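Local coordinates for HutD family protein (Pseudomonas aeruginosa, PDB 1YLL) that is of unknown function but belongs to the HutD family of the cupin clan, whose name points to a probable link with histidine utilisation, at residues S25-A30 against L44-V49; Y61-S66 against F91-D96; L142-Q147 against V190-L195. All blocks are in the same frame, centred on the assembly; numbering follows the deposited sequence.

Contact 1: S25-A30 against L44-V49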
# COMPACT_ATOMS: atom_id res chain seq x y z
N SER D 25 37.23 -4.06 5.26
CA SER D 25 36.38 -4.93 6.06
C SER D 25 35.14 -5.24 5.25
O SER D 25 34.83 -4.55 4.29
CB SER D 25 35.98 -4.25 7.37
OG SER D 25 35.31 -3.03 7.11
N THR D 26 34.45 -6.30 5.63
CA THR D 26 33.26 -6.65 4.92
C THR D 26 32.09 -6.85 5.84
O THR D 26 32.23 -7.45 6.90
CB THR D 26 33.46 -7.93 4.12
OG1 THR D 26 34.46 -7.70 3.13
CG2 THR D 26 32.15 -8.32 3.40
N GLU D 27 30.94 -6.32 5.43
CA GLU D 27 29.70 -6.49 6.18
C GLU D 27 28.75 -7.37 5.34
O GLU D 27 28.23 -6.92 4.33
CB GLU D 27 29.02 -5.14 6.46
CG GLU D 27 29.78 -4.25 7.44
CD GLU D 27 29.02 -2.97 7.80
OE1 GLU D 27 28.06 -2.60 7.09
OE2 GLU D 27 29.40 -2.33 8.80
N GLU D 28 28.56 -8.63 5.74
CA GLU D 28 27.67 -9.52 4.98
C GLU D 28 26.24 -9.20 5.26
O GLU D 28 25.79 -9.18 6.41
CB GLU D 28 27.95 -10.99 5.32
CG GLU D 28 27.01 -11.97 4.55
CD GLU D 28 27.46 -13.43 4.63
OE1 GLU D 28 26.59 -14.31 4.79
OE2 GLU D 28 28.66 -13.70 4.50
N ILE D 29 25.49 -8.94 4.20
CA ILE D 29 24.08 -8.63 4.33
C ILE D 29 23.27 -9.91 4.38
O ILE D 29 22.40 -10.08 5.25
CB ILE D 29 23.61 -7.77 3.12
CG1 ILE D 29 24.37 -6.43 3.13
CG2 ILE D 29 22.09 -7.55 3.17
CD1 ILE D 29 24.10 -5.58 1.91
N ALA D 30 23.55 -10.82 3.46
CA ALA D 30 22.80 -12.06 3.38
C ALA D 30 23.46 -13.09 2.48
O ALA D 30 24.30 -12.76 1.65
CB ALA D 30 21.41 -11.72 2.83
N LEU D 44 25.54 -11.36 -0.58
CA LEU D 44 25.44 -9.91 -0.81
C LEU D 44 26.17 -9.25 0.34
O LEU D 44 26.00 -9.64 1.51
CB LEU D 44 23.96 -9.50 -0.78
CG LEU D 44 23.21 -8.66 -1.82
CD1 LEU D 44 22.47 -7.51 -1.09
CD2 LEU D 44 24.11 -8.17 -2.95
N SER D 45 26.96 -8.23 0.06
CA SER D 45 27.69 -7.59 1.15
C SER D 45 28.10 -6.17 0.80
O SER D 45 28.02 -5.75 -0.36
CB SER D 45 28.98 -8.38 1.42
OG SER D 45 29.80 -8.42 0.24
N ILE D 46 28.53 -5.44 1.83
CA ILE D 46 29.05 -4.09 1.67
C ILE D 46 30.48 -4.19 2.18
O ILE D 46 30.72 -4.79 3.22
CB ILE D 46 28.35 -3.08 2.57
CG1 ILE D 46 26.92 -2.86 2.13
CG2 ILE D 46 29.12 -1.75 2.53
CD1 ILE D 46 26.16 -2.22 3.29
N ALA D 47 31.44 -3.64 1.46
CA ALA D 47 32.81 -3.71 1.96
C ALA D 47 33.37 -2.30 2.07
O ALA D 47 32.90 -1.38 1.39
CB ALA D 47 33.68 -4.56 1.04
N ASP D 48 34.31 -2.14 2.99
CA ASP D 48 35.01 -0.88 3.17
C ASP D 48 36.37 -1.18 2.61
O ASP D 48 36.96 -2.21 2.94
CB ASP D 48 35.11 -0.49 4.63
CG ASP D 48 33.83 0.08 5.17
OD1 ASP D 48 32.78 -0.22 4.57
OD2 ASP D 48 33.86 0.81 6.18
N VAL D 49 36.87 -0.32 1.74
CA VAL D 49 38.18 -0.55 1.18
C VAL D 49 38.92 0.71 1.57
O VAL D 49 38.62 1.79 1.06
CB VAL D 49 38.12 -0.67 -0.34
CG1 VAL D 49 39.49 -1.04 -0.88
CG2 VAL D 49 37.08 -1.71 -0.73
O HOH W 1 32.85 -8.42 0.26
O HOH W 2 32.54 -1.11 8.13

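Contact 2: Y61-S66 against F91-D96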
# COMPACT_ATOMS: atom_id res chain seq x y z
N TYR D 61 33.19 -18.29 -8.70
CA TYR D 61 32.07 -17.36 -8.59
C TYR D 61 32.12 -16.20 -9.55
O TYR D 61 33.20 -15.79 -9.99
CB TYR D 61 32.01 -16.75 -7.19
CG TYR D 61 31.67 -17.69 -6.08
CD1 TYR D 61 32.67 -18.30 -5.33
CD2 TYR D 61 30.34 -17.95 -5.74
CE1 TYR D 61 32.36 -19.15 -4.25
CE2 TYR D 61 30.00 -18.78 -4.68
CZ TYR D 61 31.01 -19.38 -3.92
OH TYR D 61 30.69 -20.12 -2.81
N GLN D 62 30.93 -15.68 -9.89
CA GLN D 62 30.79 -14.47 -10.71
C GLN D 62 30.61 -13.33 -9.70
O GLN D 62 29.93 -13.48 -8.71
CB GLN D 62 29.51 -14.55 -11.56
CG GLN D 62 29.18 -13.25 -12.29
CD GLN D 62 30.24 -12.91 -13.31
OE1 GLN D 62 30.82 -11.82 -13.31
NE2 GLN D 62 30.49 -13.85 -14.19
N ARG D 63 31.23 -12.21 -9.97
CA ARG D 63 31.11 -11.06 -9.06
C ARG D 63 30.58 -9.86 -9.80
O ARG D 63 30.85 -9.65 -10.99
CB ARG D 63 32.49 -10.70 -8.46
CG ARG D 63 33.14 -11.81 -7.62
CD ARG D 63 34.33 -11.26 -6.80
NE ARG D 63 33.91 -10.17 -5.91
CZ ARG D 63 34.70 -9.62 -4.99
NH1 ARG D 63 35.94 -10.07 -4.82
NH2 ARG D 63 34.24 -8.64 -4.20
N ILE D 64 29.80 -9.05 -9.08
CA ILE D 64 29.35 -7.77 -9.64
C ILE D 64 29.58 -6.81 -8.47
O ILE D 64 29.03 -7.00 -7.38
CB ILE D 64 27.87 -7.75 -10.01
CG1 ILE D 64 27.54 -8.90 -10.97
CG2 ILE D 64 27.55 -6.41 -10.70
CD1 ILE D 64 26.10 -8.78 -11.55
N ILE D 65 30.38 -5.77 -8.70
CA ILE D 65 30.67 -4.83 -7.62
C ILE D 65 30.25 -3.43 -8.05
O ILE D 65 30.28 -3.10 -9.23
CB ILE D 65 32.21 -4.83 -7.35
CG1 ILE D 65 32.53 -4.00 -6.12
CG2 ILE D 65 32.96 -4.33 -8.58
CD1 ILE D 65 33.82 -4.43 -5.49
N SER D 66 29.82 -2.64 -7.07
CA SER D 66 29.43 -1.26 -7.31
C SER D 66 29.98 -0.36 -6.20
O SER D 66 29.89 -0.69 -5.04
CB SER D 66 27.90 -1.08 -7.28
OG SER D 66 27.22 -1.82 -8.27
N PHE D 91 30.01 -3.24 -12.05
CA PHE D 91 31.10 -3.82 -12.84
C PHE D 91 31.18 -5.33 -12.52
O PHE D 91 31.30 -5.73 -11.37
CB PHE D 91 32.38 -3.11 -12.44
CG PHE D 91 33.60 -3.59 -13.17
CD1 PHE D 91 33.87 -3.16 -14.46
CD2 PHE D 91 34.48 -4.47 -12.56
CE1 PHE D 91 35.02 -3.60 -15.13
CE2 PHE D 91 35.62 -4.92 -13.21
CZ PHE D 91 35.89 -4.48 -14.50
N ALA D 92 31.12 -6.14 -13.56
CA ALA D 92 31.18 -7.59 -13.38
C ALA D 92 32.56 -8.15 -13.72
O ALA D 92 33.20 -7.70 -14.67
CB ALA D 92 30.13 -8.28 -14.31
N PHE D 93 33.00 -9.11 -12.91
CA PHE D 93 34.28 -9.78 -13.15
C PHE D 93 34.25 -11.14 -12.51
O PHE D 93 33.41 -11.45 -11.65
CB PHE D 93 35.46 -8.92 -12.65
CG PHE D 93 35.51 -8.72 -11.16
CD1 PHE D 93 36.33 -9.50 -10.34
CD2 PHE D 93 34.73 -7.71 -10.56
CE1 PHE D 93 36.37 -9.29 -8.94
CE2 PHE D 93 34.76 -7.50 -9.19
CZ PHE D 93 35.58 -8.28 -8.37
N SER D 94 35.14 -12.01 -12.98
CA SER D 94 35.22 -13.35 -12.45
C SER D 94 36.02 -13.44 -11.16
O SER D 94 37.05 -12.78 -11.02
CB SER D 94 35.85 -14.25 -13.51
OG SER D 94 36.12 -15.53 -12.96
N GLY D 95 35.53 -14.27 -10.24
CA GLY D 95 36.23 -14.53 -9.00
C GLY D 95 37.50 -15.32 -9.26
O GLY D 95 38.32 -15.50 -8.34
N ASP D 96 37.65 -15.83 -10.47
CA ASP D 96 38.87 -16.58 -10.85
C ASP D 96 39.95 -15.63 -11.37
O ASP D 96 41.13 -16.04 -11.54
CB ASP D 96 38.58 -17.60 -11.95
CG ASP D 96 37.74 -18.76 -11.48
OD1 ASP D 96 38.01 -19.32 -10.39
OD2 ASP D 96 36.80 -19.15 -12.21
O HOH W 3 33.62 -17.97 -12.67

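Contact 3: L142-Q147 against V190-L195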
# COMPACT_ATOMS: atom_id res chain seq x y z
N LEU D 142 14.44 -11.94 -4.36
CA LEU D 142 14.68 -10.52 -4.59
C LEU D 142 15.41 -9.91 -3.39
O LEU D 142 15.00 -10.04 -2.25
CB LEU D 142 13.38 -9.73 -4.85
CG LEU D 142 13.55 -8.19 -4.77
CD1 LEU D 142 14.41 -7.70 -5.94
CD2 LEU D 142 12.23 -7.46 -4.81
N LEU D 143 16.54 -9.25 -3.66
CA LEU D 143 17.25 -8.54 -2.63
C LEU D 143 17.13 -7.08 -3.10
O LEU D 143 17.52 -6.75 -4.22
CB LEU D 143 18.73 -8.97 -2.58
CG LEU D 143 18.91 -10.47 -2.33
CD1 LEU D 143 20.36 -10.89 -2.59
CD2 LEU D 143 18.49 -10.74 -0.91
N LEU D 144 16.56 -6.21 -2.27
CA LEU D 144 16.39 -4.82 -2.69
C LEU D 144 17.14 -3.95 -1.68
O LEU D 144 16.70 -3.77 -0.55
CB LEU D 144 14.89 -4.46 -2.74
CG LEU D 144 14.47 -3.15 -3.39
CD1 LEU D 144 15.00 -1.99 -2.59
CD2 LEU D 144 14.97 -3.07 -4.84
N PHE D 145 18.31 -3.45 -2.09
CA PHE D 145 19.18 -2.68 -1.23
C PHE D 145 18.94 -1.19 -1.40
O PHE D 145 18.92 -0.72 -2.51
CB PHE D 145 20.63 -2.97 -1.61
CG PHE D 145 21.64 -2.15 -0.85
CD1 PHE D 145 22.00 -2.49 0.44
CD2 PHE D 145 22.25 -1.05 -1.47
CE1 PHE D 145 22.96 -1.75 1.13
CE2 PHE D 145 23.23 -0.29 -0.78
CZ PHE D 145 23.58 -0.64 0.49
N ALA D 146 18.72 -0.45 -0.30
CA ALA D 146 18.51 0.99 -0.41
C ALA D 146 19.80 1.72 -0.10
O ALA D 146 20.33 1.55 0.99
CB ALA D 146 17.43 1.44 0.59
N GLN D 147 20.33 2.51 -1.03
CA GLN D 147 21.55 3.25 -0.72
C GLN D 147 21.15 4.48 0.10
O GLN D 147 21.81 4.87 1.06
CB GLN D 147 22.28 3.69 -1.97
CG GLN D 147 23.52 4.45 -1.59
CD GLN D 147 24.22 5.06 -2.75
OE1 GLN D 147 23.63 5.26 -3.81
NE2 GLN D 147 25.49 5.40 -2.55
N VAL D 190 18.26 2.72 -5.27
CA VAL D 190 18.17 1.36 -4.74
C VAL D 190 18.83 0.42 -5.74
O VAL D 190 18.99 0.78 -6.89
CB VAL D 190 16.68 0.89 -4.54
CG1 VAL D 190 15.95 1.81 -3.55
CG2 VAL D 190 15.94 0.92 -5.83
N CYS D 191 19.24 -0.76 -5.28
CA CYS D 191 19.81 -1.74 -6.19
C CYS D 191 18.94 -2.97 -6.06
O CYS D 191 18.80 -3.55 -4.96
CB CYS D 191 21.24 -2.05 -5.82
SG CYS D 191 22.05 -3.05 -7.14
N ALA D 192 18.32 -3.34 -7.17
CA ALA D 192 17.44 -4.49 -7.22
C ALA D 192 18.27 -5.66 -7.73
O ALA D 192 18.75 -5.62 -8.86
CB ALA D 192 16.30 -4.20 -8.17
N VAL D 193 18.38 -6.70 -6.90
CA VAL D 193 19.14 -7.91 -7.26
C VAL D 193 18.14 -9.08 -7.30
O VAL D 193 17.48 -9.34 -6.30
CB VAL D 193 20.23 -8.19 -6.23
CG1 VAL D 193 20.95 -9.51 -6.57
CG2 VAL D 193 21.26 -7.07 -6.26
N GLU D 194 18.03 -9.77 -8.44
CA GLU D 194 17.09 -10.88 -8.55
C GLU D 194 17.87 -12.12 -8.91
O GLU D 194 18.77 -12.06 -9.75
CB GLU D 194 15.98 -10.55 -9.57
CG GLU D 194 15.23 -9.28 -9.12
CD GLU D 194 14.41 -8.58 -10.19
OE1 GLU D 194 14.48 -7.30 -10.28
OE2 GLU D 194 13.69 -9.29 -10.92
N LEU D 195 17.53 -13.22 -8.25
CA LEU D 195 18.20 -14.49 -8.46
C LEU D 195 17.16 -15.59 -8.65
O LEU D 195 16.06 -15.52 -8.11
CB LEU D 195 19.05 -14.82 -7.22
CG LEU D 195 20.25 -13.88 -6.99
CD1 LEU D 195 20.45 -13.60 -5.50
CD2 LEU D 195 21.49 -14.53 -7.54

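Contact 1: S25-A30 against L44-V49
Ile29 packs its CD1 methyl 3.9 Å from both Leu44 CD1 and Ile46 CG1, two residues apart on the opposite strand. The Ile29 side chain meets each of the other two at a slant, and this is the tight, buried part of the contact. Ile29 CG1 stands opposite its own carbonyl carbon (chi1 -63°), which carries CD1 across to the 44-49 strand. Phe145 touches Ile29 and Ile46, and Leu143 touches Leu44, so a second sheet closes over this patch.

The strand backbones are antiparallel. Glu27 N donates to Ile46 O at 2.7 Å and is nearly linear, 173° at the hydrogen. Ile46 N returns a bond to Glu27 O. Ser25 and Asp48 form the same kind of pair, where Ser25 OG also sits 3.6 Å from Asp48 CB.

The Thr26/Ser45 face, and the Glu27/Asp48 end of the apolar face, are more polar and hold water. Thr26 CG2 rests 3.7 Å from Ser45 CB. A water bonded to Ser45 OG at 3.1 Å reaches Thr26 OG1 only weakly, and that hydroxyl has Trp19 as its stronger partner. Asp48 is held by a salt bridge to Arg109, which also makes a weak, long ion pair with Glu27. The arginine would probably ease the nearness of the two acids.

Near Ala30 the register slips by one residue. Leu44 O takes Ile29 N at 2.8 Å and Ala30 N weakly at 3.3 Å, while Ala30 O receives Leu44 N. Two residues thus face one: a classic beta bulge in an antiparallel beta hairpin.

Contact 2: Y61-S66 against F91-D96
Arg63 lies over one face of the Phe93 ring. Its CB sits 4.0 Å from the ring centroid and only 13° off the normal, a CH-pi contact. The rest of the chain runs alongside the ring in the same direction. CD and NE follow the rim, with NE 3.5 Å from Phe93 CZ. The chain bends at chi3, and the guanidinium plane ends 40° from the ring plane, with Phe93 CZ over one of its faces. The overlap is therefore not a parallel stack. Asn112 on strand 108-115 takes a hydrogen bond from NH2 and helps fix the far end of the arginine.

Phe93 CG lies between its backbone N and carbonyl carbon (chi1 66°), which brings the end of the ring close to Arg63 and Ile65. Ile65 CG2 meets the ring at its edge, 3.7 Å from CE2. The same methyl packs on Phe91 CB, and Met73 and Leu75 add to the apolar surroundings of Ile65.

Arg63 and Phe93 exchange two backbone bonds, as do Ile65 and Phe91. On the opposite face Ile64 CG1 lies 4.3 Å from Ala92 CB. Both residues also touch Leu177 of the second subunit, so this face contributes to the subunit interface.

Strand 91-94 stops at Ser94, but Gly95 N still donates to Tyr61 O at 2.8 Å. Asp96 N turns back to Ser94 OG at 2.9 Å, closing an ST turn. The arrangement is an antiparallel strand pair at the edge of a six-stranded sheet, finished by that turn, consistent with a cupin-type beta barrel.

Contact 3: L142-Q147 against V190-L195
This is a buried, almost wholly apolar pairing of two antiparallel strands inside a five-stranded sheet. Strand 168-171 flanks it on the 142-147 side and strand 120-129 on the other. Four backbone bonds join the segments. Leu143 N reaches Val193 O at 2.8 Å and 176° at the hydrogen, and Val193 N answers to Leu143 O. Phe145 and Cys191 repeat the exchange.

One face carries Leu142, Leu144, Val190, Ala192 and Glu194. Leu144 straddles its neighbours there. Its CD1 lies 3.9 Å from Val190 CB, and its CD2 lies 3.8 Å from Ala192 CB. With CG opposite the backbone N (chi1 -169°), the fork leans across to the partner strand. The Leu142 and Glu194 side chains lie side by side, with Leu142 CD1 3.6 Å from Glu194 CG. The carboxylate of Glu194 forms a salt bridge with Arg123 of the second subunit, so this buried charge has a partner across the interface.

The other face holds Leu143, Phe145, Cys191 and Val193. Leu143 CB packs on Val193 CB, and Leu143 CD1 meets Leu195 CD1 obliquely at 4.0 Å. Phe145 CB faces Cys191, but the ring leaves that strand and stacks with the ring of Phe111. Trp42 touches Leu143 and Leu195.

One side thus packs on the sheet of strand 42-49, and the other on Trp180 and Leu182, as expected for the inner strands of a cupin-like beta barrel.

How the contacts relate
From the N terminus, contact 1 comes first and closes a short loop of 13 residues within a beta hairpin. Contact 2 follows and joins strand 62-69 to strand 91-94 across 24 residues. Contact 3 comes last and spans 42 residues. The three loops lie in series along the chain, and none encloses or crosses another. Contacts 1 and 2 belong to one six-stranded sheet, with strand 108-115 between their strands. Contact 3 lies in a separate five-stranded sheet. It touches contact 1 directly, where Leu143 and Phe145 meet Leu44, Ile29 and Ile46, and so ties the two sheets together. Contact 2 touches neither of the others.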